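Local structure of manganese-dependent inorganic pyrophosphatase (2EB0) at residues 64-69 against 85-90; 216-221 against 249-254. The protein hydrolyses inorganic diphosphate to two phosphates, as a family II pyrophosphatase that binds two manganese ions per subunit. One frame throughout, in Å; residues are numbered along the deposited sequence.

Interaction 1: 64-69 against 85-90; sequences LVDHSE and IIDHHK. With MN (manganese (II) ion), chain E; MN (manganese (II) ion), chain F.
The carboxylate of Asp66 bridges two manganese ions, and His88 reaches across from the neighbouring strand end to share one of them. Asp66 OD2 and His88 NE2 each bind the chain E ion at 2.3 Å, while Asp66 OD1 binds the chain F ion. Carboxylate and imidazole lie side by side, their planes only 6° apart, with OD2 at the ring edge; the metal between them accounts for their closeness. Asp13 and Asp147 also bind the first ion, His7 and Asp11 the second. Thr109 OG1 hydrogen-bonds Asp66 OD2 and Ser14 OG hydrogen-bonds OD1; Val106 O takes the ND1 proton of His88, consistent with NE2 being turned to the metal.

These ligands stand at the carboxy ends of two adjacent parallel strands of the N-terminal domain, where 85-90 carries Asp87, His88 and His89, the DHH motif that names the family. Ile86 N donates to Leu64 O (3.0 Å), and Ile86 O receives Asp66 N (3.0 Å), just before the chains leave the sheet. On one face Val65 CG1 packs against Ile86 CB.

Asp87 is second shell: its CG swings opposite the backbone N (chi1 -165°), and its OD2 accepts both His88 N and, at 2.6 Å and 169°, His89 ND1, a bond in the His89 ring plane. In this position His89 CE1 lies 3.1 Å from Asp66 OD2, which is at the edge of its ring. Farther out, Glu69 OE2 and Lys90 NZ form a long salt bridge of 3.8 Å, and a water accepting from Lys90 NZ donates weakly to Glu69 OE1; the strongest polar partner of Glu69 is Asp207.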
ATOM      1  N   LEU B  64       7.690  -5.116  -8.347  1.00 20.63           N
ATOM      2  CA  LEU B  64       6.440  -5.633  -8.875  1.00 20.30           C
ATOM      3  C   LEU B  64       5.575  -4.534  -9.463  1.00 20.70           C
ATOM      4  O   LEU B  64       5.483  -3.446  -8.905  1.00 22.75           O
ATOM      5  CB  LEU B  64       5.661  -6.339  -7.770  1.00 13.90           C
ATOM      6  CG  LEU B  64       6.391  -7.479  -7.058  1.00 15.13           C
ATOM      7  CD1 LEU B  64       5.510  -8.012  -5.930  1.00 12.96           C
ATOM      8  CD2 LEU B  64       6.719  -8.587  -8.059  1.00 14.72           C
ATOM      9  N   VAL B  65       4.969  -4.825 -10.608  1.00 16.02           N
ATOM     10  CA  VAL B  65       4.057  -3.896 -11.257  1.00 15.96           C
ATOM     11  C   VAL B  65       2.766  -4.630 -11.549  1.00 16.99           C
ATOM     12  O   VAL B  65       2.771  -5.826 -11.829  1.00 17.57           O
ATOM     13  CB  VAL B  65       4.581  -3.349 -12.613  1.00 20.10           C
ATOM     14  CG1 VAL B  65       5.701  -2.355 -12.381  1.00 20.43           C
ATOM     15  CG2 VAL B  65       5.041  -4.504 -13.506  1.00 20.92           C
ATOM     16  N   ASP B  66       1.659  -3.913 -11.426  1.00 15.61           N
ATOM     17  CA  ASP B  66       0.360  -4.457 -11.758  1.00 14.30           C
ATOM     18  C   ASP B  66      -0.193  -5.556 -10.875  1.00 14.76           C
ATOM     19  O   ASP B  66      -1.091  -6.279 -11.296  1.00 10.50           O
ATOM     20  CB  ASP B  66       0.385  -4.967 -13.193  1.00 16.85           C
ATOM     21  CG  ASP B  66      -0.970  -4.929 -13.834  1.00 16.72           C
ATOM     22  OD1 ASP B  66      -1.196  -5.715 -14.772  1.00 18.10           O
ATOM     23  OD2 ASP B  66      -1.801  -4.097 -13.408  1.00 15.59           O
ATOM     24  N   HIS B  67       0.352  -5.714  -9.675  1.00 21.04           N
ATOM     25  CA  HIS B  67      -0.162  -6.722  -8.767  1.00 21.22           C
ATOM     26  C   HIS B  67       0.441  -6.587  -7.376  1.00 23.39           C
ATOM     27  O   HIS B  67       1.554  -6.084  -7.202  1.00 22.56           O
ATOM     28  CB  HIS B  67       0.042  -8.144  -9.326  1.00 18.22           C
ATOM     29  CG  HIS B  67       1.447  -8.660  -9.231  1.00 17.98           C
ATOM     30  ND1 HIS B  67       2.487  -8.143  -9.972  1.00 18.02           N
ATOM     31  CD2 HIS B  67       1.970  -9.686  -8.513  1.00 17.08           C
ATOM     32  CE1 HIS B  67       3.590  -8.828  -9.718  1.00 17.65           C
ATOM     33  NE2 HIS B  67       3.304  -9.770  -8.836  1.00 16.55           N
ATOM     34  N   SER B  68      -0.330  -7.022  -6.390  1.00 26.54           N
ATOM     35  CA  SER B  68       0.069  -6.956  -4.997  1.00 28.87           C
ATOM     36  C   SER B  68      -0.525  -8.174  -4.305  1.00 29.75           C
ATOM     37  O   SER B  68      -1.047  -8.082  -3.196  1.00 31.17           O
ATOM     38  CB  SER B  68      -0.478  -5.673  -4.369  1.00 30.57           C
ATOM     39  OG  SER B  68      -0.118  -5.575  -3.004  1.00 33.90           O
ATOM     40  N   GLU B  69      -0.461  -9.314  -4.978  1.00 26.76           N
ATOM     41  CA  GLU B  69      -1.004 -10.548  -4.429  1.00 27.67           C
ATOM     42  C   GLU B  69       0.024 -11.671  -4.547  1.00 26.96           C
ATOM     43  O   GLU B  69       0.530 -11.953  -5.636  1.00 25.67           O
ATOM     44  CB  GLU B  69      -2.284 -10.935  -5.174  1.00 27.98           C
ATOM     45  CG  GLU B  69      -3.014 -12.129  -4.573  1.00 34.29           C
ATOM     46  CD  GLU B  69      -3.873 -11.757  -3.368  1.00 38.28           C
ATOM     47  OE1 GLU B  69      -4.246 -12.676  -2.598  1.00 37.86           O
ATOM     48  OE2 GLU B  69      -4.183 -10.552  -3.200  1.00 38.56           O
ATOM     49  N   ILE B  85       6.650  -1.549  -5.339  1.00 17.22           N
ATOM     50  CA  ILE B  85       5.400  -2.014  -5.912  1.00 16.35           C
ATOM     51  C   ILE B  85       4.702  -0.805  -6.528  1.00 18.10           C
ATOM     52  O   ILE B  85       4.454   0.190  -5.842  1.00 18.80           O
ATOM     53  CB  ILE B  85       4.470  -2.650  -4.855  1.00 16.23           C
ATOM     54  CG1 ILE B  85       5.103  -3.935  -4.304  1.00 17.71           C
ATOM     55  CG2 ILE B  85       3.125  -2.963  -5.482  1.00 11.25           C
ATOM     56  CD1 ILE B  85       4.245  -4.664  -3.284  1.00 16.33           C
ATOM     57  N   ILE B  86       4.423  -0.897  -7.827  1.00 19.47           N
ATOM     58  CA  ILE B  86       3.740   0.146  -8.585  1.00 18.90           C
ATOM     59  C   ILE B  86       2.517  -0.567  -9.145  1.00 20.15           C
ATOM     60  O   ILE B  86       2.628  -1.417 -10.036  1.00 20.20           O
ATOM     61  CB  ILE B  86       4.630   0.667  -9.715  1.00 17.95           C
ATOM     62  CG1 ILE B  86       5.962   1.148  -9.129  1.00 17.81           C
ATOM     63  CG2 ILE B  86       3.927   1.800 -10.455  1.00 16.25           C
ATOM     64  CD1 ILE B  86       5.823   2.299  -8.146  1.00 20.45           C
ATOM     65  N   ASP B  87       1.344  -0.203  -8.637  1.00 21.58           N
ATOM     66  CA  ASP B  87       0.131  -0.912  -9.011  1.00 20.91           C
ATOM     67  C   ASP B  87      -1.140  -0.059  -9.045  1.00 21.49           C
ATOM     68  O   ASP B  87      -1.100   1.165  -8.888  1.00 22.15           O
ATOM     69  CB  ASP B  87      -0.032  -2.037  -7.987  1.00 22.31           C
ATOM     70  CG  ASP B  87      -1.010  -3.091  -8.409  1.00 24.66           C
ATOM     71  OD1 ASP B  87      -1.372  -3.895  -7.530  1.00 27.67           O
ATOM     72  OD2 ASP B  87      -1.410  -3.131  -9.596  1.00 26.94           O
ATOM     73  N   HIS B  88      -2.268  -0.721  -9.281  1.00 12.76           N
ATOM     74  CA  HIS B  88      -3.556  -0.055  -9.273  1.00 13.40           C
ATOM     75  C   HIS B  88      -4.627  -1.034  -8.781  1.00 13.38           C
ATOM     76  O   HIS B  88      -5.813  -0.887  -9.064  1.00 14.46           O
ATOM     77  CB  HIS B  88      -3.910   0.523 -10.655  1.00 10.52           C
ATOM     78  CG  HIS B  88      -4.183  -0.506 -11.706  1.00 12.56           C
ATOM     79  ND1 HIS B  88      -5.340  -0.505 -12.457  1.00 15.12           N
ATOM     80  CD2 HIS B  88      -3.425  -1.519 -12.184  1.00  7.95           C
ATOM     81  CE1 HIS B  88      -5.280  -1.468 -13.356  1.00 11.71           C
ATOM     82  NE2 HIS B  88      -4.127  -2.097 -13.212  1.00 16.92           N
ATOM     83  N   HIS B  89      -4.189  -2.040  -8.038  1.00 25.49           N
ATOM     84  CA  HIS B  89      -5.108  -3.013  -7.464  1.00 25.98           C
ATOM     85  C   HIS B  89      -5.129  -2.749  -5.969  1.00 27.41           C
ATOM     86  O   HIS B  89      -4.409  -1.878  -5.479  1.00 30.21           O
ATOM     87  CB  HIS B  89      -4.634  -4.445  -7.715  1.00 21.12           C
ATOM     88  CG  HIS B  89      -4.604  -4.827  -9.158  1.00 20.21           C
ATOM     89  ND1 HIS B  89      -3.569  -4.477  -9.999  1.00 22.12           N
ATOM     90  CD2 HIS B  89      -5.497  -5.503  -9.920  1.00 20.56           C
ATOM     91  CE1 HIS B  89      -3.826  -4.920 -11.219  1.00 19.37           C
ATOM     92  NE2 HIS B  89      -4.991  -5.546 -11.198  1.00 21.58           N
ATOM     93  N   LYS B  90      -5.963  -3.490  -5.253  1.00 12.72           N
ATOM     94  CA  LYS B  90      -6.064  -3.369  -3.803  1.00 13.01           C
ATOM     95  C   LYS B  90      -4.733  -3.835  -3.214  1.00 12.27           C
ATOM     96  O   LYS B  90      -3.964  -4.510  -3.891  1.00 10.74           O
ATOM     97  CB  LYS B  90      -7.171  -4.290  -3.285  1.00 15.61           C
ATOM     98  CG  LYS B  90      -6.829  -5.771  -3.429  1.00 16.19           C
ATOM     99  CD  LYS B  90      -8.072  -6.635  -3.314  1.00 19.51           C
ATOM    100  CE  LYS B  90      -7.730  -8.115  -3.247  1.00 24.39           C
ATOM    101  NZ  LYS B  90      -7.066  -8.475  -1.961  1.00 26.73           N
TER
HETATM  102 MN    MN E 503      -3.488  -3.614 -14.882  1.00 34.64          MN
HETATM  103 MN    MN F 504      -2.931  -6.950 -15.101  1.00 34.39          MN
HETATM  104  O   HOH W   1      -6.726 -11.312  -1.796  1.00 36.19           O

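Interaction 2: 216-221 against 249-254; sequences GQVEVI and IVFLIT
This is parallel strand pairing in the mixed sheet of the DHHA2 domain: 216-221 and 249-254 form the two sides of a beta-alpha-beta crossover whose connection includes helix 230-243. The strand axes run 6° apart, and five backbone hydrogen bonds join them, from Gly216 N to Val250 O at one end to Val220 N to Thr254 O (3.0 Å) at the other. Gly216 pairs with Phe251, and with no side chain in its way the phenyl ring folds over the neighbouring strand, chi1 near trans at -166°. Its CD1 lies 3.6 Å from Gly216 CA, and Gln217 CA sits over one ring face toward the rim. Farther along, Val218 CG1 comes within 3.7 Å of Phe251 CE2 and also meets Ile253 CG1. Leu237 of helix 230-243 covers Phe251 on this apolar face. The opposite face carries Gln217, Glu219, Leu252 and Thr254. There the CG methylene of Glu219 runs alongside Thr254, 3.9 Å from its CB, and Gln217 crosses its register partner Leu252, CG against CB. Extended beyond CG, Gln217 passes Leu252 to reach Thr254, two residues on. NE2 also donates to Met291 O, so the buried amide nitrogen has two acceptors; Thr254 OG1 is hydrogen-bonded to Ser261 OG as well. The Gln217 NE2 to Thr254 OG1 bond measures 2.7 Å, with OG1 only 5° out of the amide plane.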
ATOM      1  N   GLY B 216     -11.490 -15.978 -12.930  1.00 21.82           N
ATOM      2  CA  GLY B 216     -11.005 -15.928 -14.296  1.00 22.33           C
ATOM      3  C   GLY B 216     -11.913 -15.028 -15.102  1.00 21.39           C
ATOM      4  O   GLY B 216     -12.991 -14.663 -14.635  1.00 22.03           O
ATOM      5  N   GLN B 217     -11.499 -14.690 -16.317  1.00 18.12           N
ATOM      6  CA  GLN B 217     -12.298 -13.808 -17.140  1.00 16.33           C
ATOM      7  C   GLN B 217     -11.927 -13.829 -18.612  1.00 14.81           C
ATOM      8  O   GLN B 217     -10.779 -14.060 -18.976  1.00 16.43           O
ATOM      9  CB  GLN B 217     -12.171 -12.373 -16.611  1.00 19.62           C
ATOM     10  CG  GLN B 217     -12.827 -11.314 -17.483  1.00 17.23           C
ATOM     11  CD  GLN B 217     -12.803  -9.939 -16.846  1.00 20.87           C
ATOM     12  OE1 GLN B 217     -11.790  -9.524 -16.278  1.00 21.96           O
ATOM     13  NE2 GLN B 217     -13.914  -9.218 -16.948  1.00 19.70           N
ATOM     14  N   VAL B 218     -12.917 -13.593 -19.457  0.50  3.28           N
ATOM     15  CA  VAL B 218     -12.684 -13.524 -20.885  0.50  2.77           C
ATOM     16  C   VAL B 218     -13.552 -12.359 -21.354  0.50  4.55           C
ATOM     17  O   VAL B 218     -14.671 -12.191 -20.888  0.50  4.18           O
ATOM     18  CB  VAL B 218     -13.071 -14.839 -21.603  0.50  4.03           C
ATOM     19  CG1 VAL B 218     -14.542 -15.131 -21.418  0.50  1.85           C
ATOM     20  CG2 VAL B 218     -12.720 -14.737 -23.081  0.50  1.85           C
ATOM     21  N   GLU B 219     -13.018 -11.543 -22.253  1.00 18.69           N
ATOM     22  CA  GLU B 219     -13.736 -10.374 -22.762  1.00 21.55           C
ATOM     23  C   GLU B 219     -13.918 -10.502 -24.276  1.00 22.31           C
ATOM     24  O   GLU B 219     -12.941 -10.564 -25.017  1.00 22.59           O
ATOM     25  CB  GLU B 219     -12.945  -9.097 -22.425  1.00 27.45           C
ATOM     26  CG  GLU B 219     -12.635  -8.950 -20.938  1.00 34.52           C
ATOM     27  CD  GLU B 219     -11.563  -7.905 -20.631  1.00 39.46           C
ATOM     28  OE1 GLU B 219     -10.428  -8.020 -21.154  1.00 40.84           O
ATOM     29  OE2 GLU B 219     -11.853  -6.969 -19.854  1.00 43.32           O
ATOM     30  N   VAL B 220     -15.166 -10.535 -24.733  1.00 20.25           N
ATOM     31  CA  VAL B 220     -15.421 -10.687 -26.158  1.00 20.90           C
ATOM     32  C   VAL B 220     -16.487  -9.738 -26.678  1.00 22.56           C
ATOM     33  O   VAL B 220     -17.284  -9.192 -25.918  1.00 22.50           O
ATOM     34  CB  VAL B 220     -15.854 -12.138 -26.498  1.00 19.19           C
ATOM     35  CG1 VAL B 220     -14.792 -13.126 -26.030  1.00 19.88           C
ATOM     36  CG2 VAL B 220     -17.191 -12.452 -25.830  1.00 19.37           C
ATOM     37  N   ILE B 221     -16.492  -9.552 -27.990  1.00 23.99           N
ATOM     38  CA  ILE B 221     -17.463  -8.681 -28.625  1.00 26.62           C
ATOM     39  C   ILE B 221     -18.741  -9.468 -28.929  1.00 27.41           C
ATOM     40  O   ILE B 221     -19.843  -8.927 -28.870  1.00 29.21           O
ATOM     41  CB  ILE B 221     -16.877  -8.075 -29.911  1.00 24.25           C
ATOM     42  CG1 ILE B 221     -15.619  -7.269 -29.557  1.00 26.07           C
ATOM     43  CG2 ILE B 221     -17.910  -7.169 -30.574  1.00 25.21           C
ATOM     44  CD1 ILE B 221     -14.853  -6.729 -30.756  1.00 24.87           C
ATOM     45  N   ILE B 249     -14.573 -20.559  -7.198  1.00 18.57           N
ATOM     46  CA  ILE B 249     -14.102 -20.102  -8.500  1.00 19.47           C
ATOM     47  C   ILE B 249     -15.242 -19.413  -9.250  1.00 19.49           C
ATOM     48  O   ILE B 249     -16.371 -19.915  -9.303  1.00 17.56           O
ATOM     49  CB  ILE B 249     -13.557 -21.261  -9.379  1.00 22.90           C
ATOM     50  CG1 ILE B 249     -12.202 -21.734  -8.844  1.00 21.40           C
ATOM     51  CG2 ILE B 249     -13.410 -20.790 -10.826  1.00 23.69           C
ATOM     52  CD1 ILE B 249     -11.536 -22.804  -9.692  1.00 22.55           C
ATOM     53  N   VAL B 250     -14.930 -18.245  -9.799  1.00 22.45           N
ATOM     54  CA  VAL B 250     -15.873 -17.437 -10.561  1.00 21.88           C
ATOM     55  C   VAL B 250     -15.184 -17.118 -11.885  1.00 22.71           C
ATOM     56  O   VAL B 250     -14.031 -16.679 -11.896  1.00 23.60           O
ATOM     57  CB  VAL B 250     -16.186 -16.108  -9.834  1.00 29.02           C
ATOM     58  CG1 VAL B 250     -17.060 -15.216 -10.710  1.00 29.81           C
ATOM     59  CG2 VAL B 250     -16.859 -16.391  -8.503  1.00 28.65           C
ATOM     60  N   PHE B 251     -15.874 -17.369 -12.994  1.00 25.22           N
ATOM     61  CA  PHE B 251     -15.321 -17.082 -14.308  1.00 24.66           C
ATOM     62  C   PHE B 251     -16.245 -16.096 -14.989  1.00 24.94           C
ATOM     63  O   PHE B 251     -17.432 -16.375 -15.188  1.00 25.10           O
ATOM     64  CB  PHE B 251     -15.225 -18.333 -15.161  1.00 21.79           C
ATOM     65  CG  PHE B 251     -14.360 -18.158 -16.370  1.00 24.26           C
ATOM     66  CD1 PHE B 251     -12.977 -18.219 -16.259  1.00 24.73           C
ATOM     67  CD2 PHE B 251     -14.924 -17.893 -17.616  1.00 22.73           C
ATOM     68  CE1 PHE B 251     -12.164 -18.020 -17.370  1.00 26.04           C
ATOM     69  CE2 PHE B 251     -14.120 -17.690 -18.730  1.00 23.01           C
ATOM     70  CZ  PHE B 251     -12.735 -17.753 -18.606  1.00 26.31           C
ATOM     71  N   LEU B 252     -15.688 -14.948 -15.352  1.00 25.28           N
ATOM     72  CA  LEU B 252     -16.461 -13.893 -15.983  1.00 25.35           C
ATOM     73  C   LEU B 252     -16.436 -13.910 -17.504  1.00 25.33           C
ATOM     74  O   LEU B 252     -15.387 -13.701 -18.125  1.00 25.96           O
ATOM     75  CB  LEU B 252     -15.959 -12.529 -15.498  1.00 16.24           C
ATOM     76  CG  LEU B 252     -15.914 -12.345 -13.984  1.00 16.74           C
ATOM     77  CD1 LEU B 252     -15.201 -11.043 -13.643  1.00 19.53           C
ATOM     78  CD2 LEU B 252     -17.321 -12.379 -13.413  1.00 17.44           C
ATOM     79  N   ILE B 253     -17.592 -14.178 -18.105  1.00 15.70           N
ATOM     80  CA  ILE B 253     -17.700 -14.138 -19.557  1.00 14.98           C
ATOM     81  C   ILE B 253     -18.174 -12.705 -19.770  1.00 14.83           C
ATOM     82  O   ILE B 253     -19.355 -12.415 -19.640  1.00 16.14           O
ATOM     83  CB  ILE B 253     -18.755 -15.109 -20.087  1.00 17.35           C
ATOM     84  CG1 ILE B 253     -18.342 -16.542 -19.759  1.00 20.65           C
ATOM     85  CG2 ILE B 253     -18.915 -14.926 -21.591  1.00 19.74           C
ATOM     86  CD1 ILE B 253     -19.369 -17.601 -20.180  1.00 19.75           C
ATOM     87  N   THR B 254     -17.236 -11.812 -20.053  1.00 14.73           N
ATOM     88  CA  THR B 254     -17.542 -10.396 -20.221  1.00 16.24           C
ATOM     89  C   THR B 254     -17.953  -9.974 -21.640  1.00 16.99           C
ATOM     90  O   THR B 254     -17.206 -10.120 -22.614  1.00 15.32           O
ATOM     91  CB  THR B 254     -16.344  -9.551 -19.728  1.00 19.76           C
ATOM     92  OG1 THR B 254     -16.132  -9.821 -18.336  1.00 22.96           O
ATOM     93  CG2 THR B 254     -16.594  -8.065 -19.918  1.00 20.20           C
TER

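Both contacts are buried pairings of adjacent parallel strands, but they share no element: interaction 1 belongs to the parallel sheet of the DHH domain, interaction 2 to the mixed sheet of the DHHA2 domain. Their centres are 21 Å apart, on opposite sides of the chain's centre, and their nearest atoms about 9 Å apart. In 64-69 against 85-90 the strands soon give way to loops rich in acidic and histidine side chains, two of them metal ligands. In 216-221 against 249-254 the pairing is longer, its chemistry backbone bonding, apolar packing and one amide-hydroxyl bond. It is not remote from the metals, however: the nearest atom of the Gln217 side chain is about 9 Å from a manganese ion.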